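Local coordinates for p800 reaction center core protein (Heliobacterium modesticaldum, PDB 5V8K) that forms the homodimeric photosynthetic reaction center core of a heliobacterium, carrying bacteriochlorophyll g and chlorophyll pigments, and takes part in binding a [4Fe-4S] cluster, at residues Phe391-Met396 / Leu443-Ser448; Trp275-Phe280 / Met396-Val400. All coordinates share one frame; numbering follows the deposited sequence.

Interaction 1. Residues Phe391-Met396 / Leu443-Ser448; sequences FTMVPM and LAIFFS. With AOH (8(1)-OH-Chlorophyll aF), chain E.
The ring of Phe447 is packed on both faces: Phe391 CZ sits over the centre of one, while Leu443 CG lies toward the rim of the other. Its edge faces the chlorophyll, with Phe447 CZ 3.5 Å from AOH ND. Phe391 and Phe447 form an offset stack, the ring centroids 3.9 Å apart and the planes inclined by 16°. The overlap is tight at one corner, where Phe391 CE2 comes within 3.2 Å of Phe447 CG. AOH O1A lies at the Phe391 edge, near the ring plane, 3.6 Å from Phe391 CD1. With CG anti to the backbone N (chi1 -179°), Phe391 brings its ring end across to the other helix, although its CB bond does not point at that helix.

Pro395 fills the next level, its CG 3.5 Å from Ala444 CA, a closer carbon contact than usual, and its CD against Phe447 CD2. The helix is kinked here, as the proline N makes no bond to the preceding turn. Across the pair the CA atoms of Thr392 and Phe447 come closest; the Thr392 hydroxyl is satisfied by Gly388 O within its own helix, and its CG2 packs on Ala444 O. Ser448 OG bonds back to Ile445 O, three residues earlier, at 2.7 Å.

A leucine in place of Phe447 would probably leave the Phe391 ring without its stacking mate and open a gap beside the chlorophyll macrocycle. The magnesium takes a water at 2.4 Å from MG on the opposite side of the macrocycle from Phe447. The axes of the two short segments run antiparallel (177°) and approach to 8.0 Å, a close transmembrane helix pair in the PsaA/PsaB-like core, forming one wall of a chlorophyll site.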
# COMPACT_ATOMS: atom_id res chain seq x y z
N PHE A 391 -5.56 19.93 3.82
CA PHE A 391 -5.38 18.65 4.48
C PHE A 391 -3.98 18.53 5.09
O PHE A 391 -3.82 18.24 6.28
CB PHE A 391 -5.67 17.56 3.43
CG PHE A 391 -5.57 16.16 3.92
CD1 PHE A 391 -6.51 15.63 4.77
CD2 PHE A 391 -4.58 15.33 3.43
CE1 PHE A 391 -6.42 14.32 5.19
CE2 PHE A 391 -4.48 14.04 3.83
CZ PHE A 391 -5.38 13.52 4.71
N THR A 392 -2.95 18.76 4.27
CA THR A 392 -1.57 18.77 4.76
C THR A 392 -1.39 19.77 5.90
O THR A 392 -0.64 19.52 6.84
CB THR A 392 -0.61 19.09 3.60
OG1 THR A 392 -0.74 18.08 2.58
CG2 THR A 392 0.81 19.05 4.09
N MET A 393 -2.06 20.91 5.82
CA MET A 393 -1.91 21.91 6.88
C MET A 393 -2.48 21.45 8.23
O MET A 393 -2.16 22.07 9.26
CB MET A 393 -2.61 23.22 6.49
CG MET A 393 -1.87 24.11 5.49
SD MET A 393 -2.52 25.80 5.50
CE MET A 393 -4.12 25.53 4.75
N VAL A 394 -3.31 20.39 8.27
CA VAL A 394 -3.89 19.95 9.56
C VAL A 394 -2.76 19.50 10.49
O VAL A 394 -2.63 20.05 11.59
CB VAL A 394 -4.96 18.85 9.37
CG1 VAL A 394 -5.35 18.19 10.68
CG2 VAL A 394 -6.23 19.47 8.72
N PRO A 395 -1.90 18.54 10.11
CA PRO A 395 -0.75 18.25 10.97
C PRO A 395 0.21 19.43 11.14
O PRO A 395 0.82 19.57 12.21
CB PRO A 395 -0.05 17.05 10.30
CG PRO A 395 -0.60 16.97 8.92
CD PRO A 395 -1.99 17.63 8.97
N MET A 396 0.32 20.32 10.14
CA MET A 396 1.24 21.45 10.25
C MET A 396 0.81 22.43 11.34
O MET A 396 1.64 22.90 12.13
CB MET A 396 1.36 22.18 8.91
CG MET A 396 1.93 21.31 7.81
SD MET A 396 2.02 22.13 6.20
CE MET A 396 3.30 23.26 6.60
N LEU A 443 3.50 13.22 9.76
CA LEU A 443 2.17 13.06 9.21
C LEU A 443 1.93 14.09 8.11
O LEU A 443 1.26 13.80 7.12
CB LEU A 443 1.12 13.17 10.35
CG LEU A 443 -0.35 12.87 10.05
CD1 LEU A 443 -0.50 11.44 9.48
CD2 LEU A 443 -1.28 13.04 11.25
N ALA A 444 2.46 15.30 8.27
CA ALA A 444 2.31 16.28 7.20
C ALA A 444 3.04 15.82 5.93
O ALA A 444 2.52 15.98 4.82
CB ALA A 444 2.79 17.64 7.67
N ILE A 445 4.21 15.19 6.09
CA ILE A 445 4.91 14.62 4.93
C ILE A 445 4.03 13.61 4.21
O ILE A 445 3.94 13.60 2.99
CB ILE A 445 6.25 13.99 5.37
CG1 ILE A 445 7.22 15.06 5.95
CG2 ILE A 445 6.87 13.24 4.20
CD1 ILE A 445 7.73 16.10 4.91
N PHE A 446 3.42 12.69 4.98
CA PHE A 446 2.50 11.69 4.42
C PHE A 446 1.34 12.36 3.69
O PHE A 446 1.01 12.00 2.56
CB PHE A 446 1.90 10.82 5.54
CG PHE A 446 2.80 9.75 6.08
CD1 PHE A 446 3.29 8.76 5.26
CD2 PHE A 446 3.12 9.71 7.42
CE1 PHE A 446 4.15 7.74 5.78
CE2 PHE A 446 3.97 8.72 7.96
CZ PHE A 446 4.48 7.73 7.12
N PHE A 447 0.66 13.29 4.37
CA PHE A 447 -0.51 13.96 3.80
C PHE A 447 -0.16 14.76 2.54
O PHE A 447 -1.03 14.98 1.68
CB PHE A 447 -1.12 14.90 4.86
CG PHE A 447 -2.01 14.22 5.92
CD1 PHE A 447 -2.04 12.84 6.09
CD2 PHE A 447 -2.82 14.99 6.72
CE1 PHE A 447 -2.86 12.25 7.07
CE2 PHE A 447 -3.65 14.39 7.71
CZ PHE A 447 -3.66 13.02 7.86
N SER A 448 1.09 15.22 2.43
CA SER A 448 1.48 16.09 1.31
C SER A 448 1.39 15.36 -0.02
O SER A 448 1.38 16.02 -1.06
CB SER A 448 2.90 16.64 1.51
OG SER A 448 3.90 15.65 1.26
C1 AOH E . -11.20 16.77 6.53
C2 AOH E . -11.56 15.48 5.84
C3 AOH E . -11.16 15.17 4.61
C4 AOH E . -10.32 16.08 3.81
C5 AOH E . -11.63 13.87 4.03
C6 AOH E . -12.87 14.08 3.16
C7 AOH E . -13.04 12.78 2.41
C8 AOH E . -14.02 12.58 1.54
C9 AOH E . -15.03 13.67 1.34
C10 AOH E . -14.17 11.24 0.88
C11 AOH E . -13.36 10.87 -0.33
C15 AOH E . -12.57 9.53 -2.85
C14 AOH E . -14.12 7.54 -2.27
C13 AOH E . -13.55 8.90 -1.92
C12 AOH E . -13.90 9.52 -0.78
NB AOH E . -7.28 9.83 5.80
ND AOH E . -5.36 10.37 9.34
C1A AOH E . -7.73 12.32 9.21
C1B AOH E . -8.43 10.40 5.38
C1C AOH E . -4.83 8.06 5.92
C1D AOH E . -4.26 9.80 9.83
C2A AOH E . -8.70 13.47 9.19
C2B AOH E . -8.87 9.89 4.16
C2C AOH E . -3.66 7.33 5.84
C2D AOH E . -3.95 10.32 11.08
C3A AOH E . -9.55 12.97 8.03
C3B AOH E . -7.89 8.96 3.81
C3C AOH E . -3.01 7.51 7.04
C3D AOH E . -4.93 11.27 11.35
C4A AOH E . -8.76 11.87 7.37
C4B AOH E . -6.93 8.97 4.82
C4C AOH E . -3.85 8.37 7.77
C4D AOH E . -5.78 11.32 10.24
CAA AOH E . -7.99 14.80 9.00
CAB AOH E . -8.07 8.20 2.59
CAC AOH E . -1.69 6.96 7.36
CAD AOH E . -5.35 12.41 12.20
CBA AOH E . -8.91 15.97 9.38
CBB AOH E . -7.49 7.09 2.25
CBC AOH E . -1.60 6.25 8.67
CBD AOH E . -6.59 13.01 11.61
CED AOH E . -9.63 11.67 13.59
CGA AOH E . -9.48 16.69 8.19
CGD AOH E . -7.74 12.90 12.58
CHA AOH E . -6.81 12.25 10.37
CHB AOH E . -9.15 11.44 6.16
CHC AOH E . -5.77 8.10 4.81
CHD AOH E . -3.47 8.78 9.11
CMA AOH E . -10.91 12.43 8.47
CMB AOH E . -10.11 10.23 3.38
CMC AOH E . -3.17 6.52 4.67
CMD AOH E . -2.79 9.86 11.92
NA AOH E . -7.75 11.50 8.17
NC AOH E . -4.98 8.67 7.11
O1 AOH E . -0.69 8.01 7.38
O1A AOH E . -8.79 17.01 7.23
O1D AOH E . -8.09 13.85 13.26
O2A AOH E . -10.82 16.42 7.85
O2D AOH E . -8.47 11.67 12.73
OBD AOH E . -4.89 12.49 13.39
MG AOH E . -6.49 9.97 7.69
O HOH W 1 -7.84 8.27 8.69

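Interaction 2. Residues Trp275-Phe280 / Met396-Val400; sequences WIGGVF and MWRMV. With GBF (Bacteriochlorophyll g), chain T.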
# COMPACT_ATOMS: atom_id res chain seq x y z
N TRP A 275 8.71 23.51 2.85
CA TRP A 275 7.56 24.09 3.53
C TRP A 275 7.31 23.38 4.85
O TRP A 275 7.19 24.00 5.91
CB TRP A 275 6.33 23.99 2.61
CG TRP A 275 5.03 24.57 3.09
CD1 TRP A 275 4.83 25.72 3.81
CD2 TRP A 275 3.73 24.01 2.85
NE1 TRP A 275 3.47 25.91 4.03
CE2 TRP A 275 2.78 24.87 3.44
CE3 TRP A 275 3.28 22.87 2.19
CZ2 TRP A 275 1.41 24.61 3.39
CZ3 TRP A 275 1.93 22.60 2.15
CH2 TRP A 275 1.00 23.48 2.75
N ILE A 276 7.25 22.05 4.80
CA ILE A 276 6.90 21.28 5.98
C ILE A 276 8.06 21.26 6.96
O ILE A 276 7.86 21.44 8.16
CB ILE A 276 6.44 19.88 5.57
CG1 ILE A 276 5.12 19.99 4.80
CG2 ILE A 276 6.30 18.98 6.80
CD1 ILE A 276 4.70 18.75 4.05
N GLY A 277 9.28 21.05 6.46
CA GLY A 277 10.44 21.10 7.34
C GLY A 277 10.70 22.48 7.91
O GLY A 277 11.15 22.61 9.05
N GLY A 278 10.42 23.53 7.14
CA GLY A 278 10.56 24.87 7.69
C GLY A 278 9.57 25.13 8.81
O GLY A 278 9.92 25.72 9.84
N VAL A 279 8.32 24.72 8.61
CA VAL A 279 7.31 24.89 9.66
C VAL A 279 7.68 24.06 10.88
O VAL A 279 7.48 24.50 12.02
CB VAL A 279 5.92 24.53 9.10
CG1 VAL A 279 4.86 24.48 10.21
CG2 VAL A 279 5.52 25.59 8.07
N PHE A 280 8.23 22.86 10.68
CA PHE A 280 8.69 22.07 11.82
C PHE A 280 9.73 22.84 12.64
O PHE A 280 9.67 22.84 13.87
CB PHE A 280 9.27 20.73 11.35
CG PHE A 280 10.21 20.12 12.35
CD1 PHE A 280 9.73 19.42 13.45
CD2 PHE A 280 11.57 20.30 12.23
CE1 PHE A 280 10.60 18.89 14.39
CE2 PHE A 280 12.44 19.78 13.16
CZ PHE A 280 11.96 19.07 14.25
N MET A 396 0.32 20.32 10.14
CA MET A 396 1.24 21.45 10.25
C MET A 396 0.81 22.43 11.34
O MET A 396 1.64 22.90 12.13
CB MET A 396 1.36 22.18 8.91
CG MET A 396 1.93 21.31 7.81
SD MET A 396 2.02 22.13 6.20
CE MET A 396 3.30 23.26 6.60
N TRP A 397 -0.48 22.76 11.40
CA TRP A 397 -0.91 23.69 12.43
C TRP A 397 -0.97 23.03 13.80
O TRP A 397 -0.84 23.73 14.81
CB TRP A 397 -2.24 24.34 12.06
CG TRP A 397 -2.07 25.35 10.96
CD1 TRP A 397 -2.51 25.23 9.67
CD2 TRP A 397 -1.41 26.63 11.04
NE1 TRP A 397 -2.19 26.35 8.96
CE2 TRP A 397 -1.52 27.23 9.77
CE3 TRP A 397 -0.75 27.33 12.06
CZ2 TRP A 397 -0.96 28.48 9.47
CZ3 TRP A 397 -0.22 28.60 11.77
CH2 TRP A 397 -0.33 29.15 10.48
N ARG A 398 -1.04 21.70 13.86
CA ARG A 398 -0.91 21.02 15.14
C ARG A 398 0.53 21.06 15.67
O ARG A 398 0.74 21.20 16.88
CB ARG A 398 -1.43 19.59 15.01
CG ARG A 398 -2.98 19.50 14.84
CD ARG A 398 -3.40 18.10 14.48
NE ARG A 398 -3.24 17.16 15.58
CZ ARG A 398 -3.74 15.92 15.57
NH1 ARG A 398 -4.42 15.51 14.52
NH2 ARG A 398 -3.62 15.11 16.63
N MET A 399 1.54 20.93 14.79
CA MET A 399 2.94 21.18 15.16
C MET A 399 3.07 22.51 15.86
O MET A 399 3.70 22.62 16.92
CB MET A 399 3.86 21.18 13.92
CG MET A 399 4.34 19.84 13.44
SD MET A 399 5.68 20.00 12.16
CE MET A 399 4.85 20.52 10.68
N VAL A 400 2.47 23.55 15.27
CA VAL A 400 2.63 24.92 15.74
C VAL A 400 1.93 25.13 17.07
O VAL A 400 2.48 25.76 17.98
CB VAL A 400 2.11 25.89 14.67
CG1 VAL A 400 2.14 27.32 15.21
CG2 VAL A 400 2.94 25.76 13.40
MG GBF T . 4.83 30.53 8.19
CHA GBF T . 6.31 32.13 10.95
CHB GBF T . 3.62 28.24 10.25
CHC GBF T . 3.05 29.53 5.46
CHD GBF T . 6.20 33.21 6.17
NA GBF T . 4.93 30.25 10.15
C1A GBF T . 5.48 30.91 11.17
C2A GBF T . 5.14 30.54 12.57
C3A GBF T . 4.78 29.08 12.24
C4A GBF T . 4.43 29.20 10.79
CMA GBF T . 5.93 28.10 12.43
CAA GBF T . 4.04 31.43 13.18
CBA GBF T . 2.66 31.25 12.54
CGA GBF T . 1.66 32.10 13.29
O1A GBF T . 1.60 32.05 14.51
O2A GBF T . 0.46 32.45 12.55
NB GBF T . 3.35 29.15 7.94
C1B GBF T . 3.09 28.18 8.86
C2B GBF T . 2.16 27.33 8.32
C3B GBF T . 1.99 27.70 7.00
C4B GBF T . 2.86 28.79 6.75
CMB GBF T . 1.46 26.20 9.06
CAB GBF T . 1.02 26.99 6.16
CBB GBF T . 0.50 27.36 5.01
NC GBF T . 4.67 31.24 6.28
C1C GBF T . 3.95 30.70 5.31
C2C GBF T . 3.97 31.14 3.88
C3C GBF T . 4.86 32.22 4.27
C4C GBF T . 5.27 32.24 5.59
CMC GBF T . 4.73 30.08 3.04
CAC GBF T . 5.33 33.19 3.25
CBC GBF T . 4.84 33.11 1.83
ND GBF T . 5.91 32.23 8.37
C1D GBF T . 6.46 33.19 7.62
C2D GBF T . 7.41 34.33 8.29
C3D GBF T . 7.21 33.75 9.55
C4D GBF T . 6.39 32.58 9.62
CMD GBF T . 8.15 35.51 7.80
CAD GBF T . 7.56 34.12 10.94
OBD GBF T . 8.40 34.94 11.42
CBD GBF T . 7.09 33.01 11.85
CGD GBF T . 8.20 32.19 12.44
O1D GBF T . 8.66 31.20 11.89
O2D GBF T . 8.80 32.54 13.69
CED GBF T . 10.22 32.47 13.73
C1 GBF T . -0.77 32.81 13.16
C2 GBF T . -1.85 32.42 12.18
C3 GBF T . -2.14 33.15 11.10
C4 GBF T . -1.42 34.44 10.81
C5 GBF T . -3.22 32.68 10.15
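A Met-aromatic contact joins two neighbouring transmembrane helices of the reaction center core beside a bacteriochlorophyll g. The segments 275-280 and 396-400 run nearly parallel, at 15°, with axes 9.9 Å apart, so long side chains have to bridge the interval. Met396 does most of this. Its sulfur stands over the benzo part of the Trp275 indole, SD lying 3.8 Å from the six-membered ring centroid and 11° off the ring normal. The chain then bends at its last torsion, which carries the methyl over the pyrrole part in a CH-pi contact: CE is 3.7 Å from the five-membered ring centroid. Sulfur and methyl together therefore lie along one indole face. Trp275 reaches this place because its CG is anti to the backbone N (chi1 -178°), which swings the ring toward the other helix.

Val279, whose CB points at the other helix, meets the same methyl, with its CG2 3.5 Å from Met396 CE, while its CG1 packs on Val400 CG2. One turn further along, Met399 fills the space beside Phe280, its SD 3.8 Å from Phe280 CB. Arg398 leaves this interface and makes a salt bridge to Glu548 of the second subunit.

The pigment closes the groove between the helices. Val279 CG2 touches its macrocycle, and Trp275 turns an edge to its vinyl group, with CZ2 3.3 Å from GBF CBB. On the other helix the Trp397 ring presents a face instead: the ring methyl GBF CMB sits over its centre, 3.2 Å from Trp397 CE2.

Overall arrangement
Helix 376-401 is common to both interactions, packing antiparallel to helix 437-447 and nearly parallel to that holding 275-280; the two contact centres are about 9 Å apart. Met396 belongs to both, its CG meeting Ala444 in interaction 1 and its sulfur end reaching Trp275 in interaction 2. Ile276 closes the triangle: its CD1 lies 3.6 Å from Ala444 O and 3.9 Å from Thr392 CG2. The 8(1)-OH-chlorophyll lies against interaction 1 and is hydrogen-bonded to Arg398 NH1, from segment 396-400 of interaction 2, whereas bacteriochlorophyll g touches both. The side chain of Leu443 lies about 10 Å from that of Cys433, a ligand of the iron-sulfur cluster.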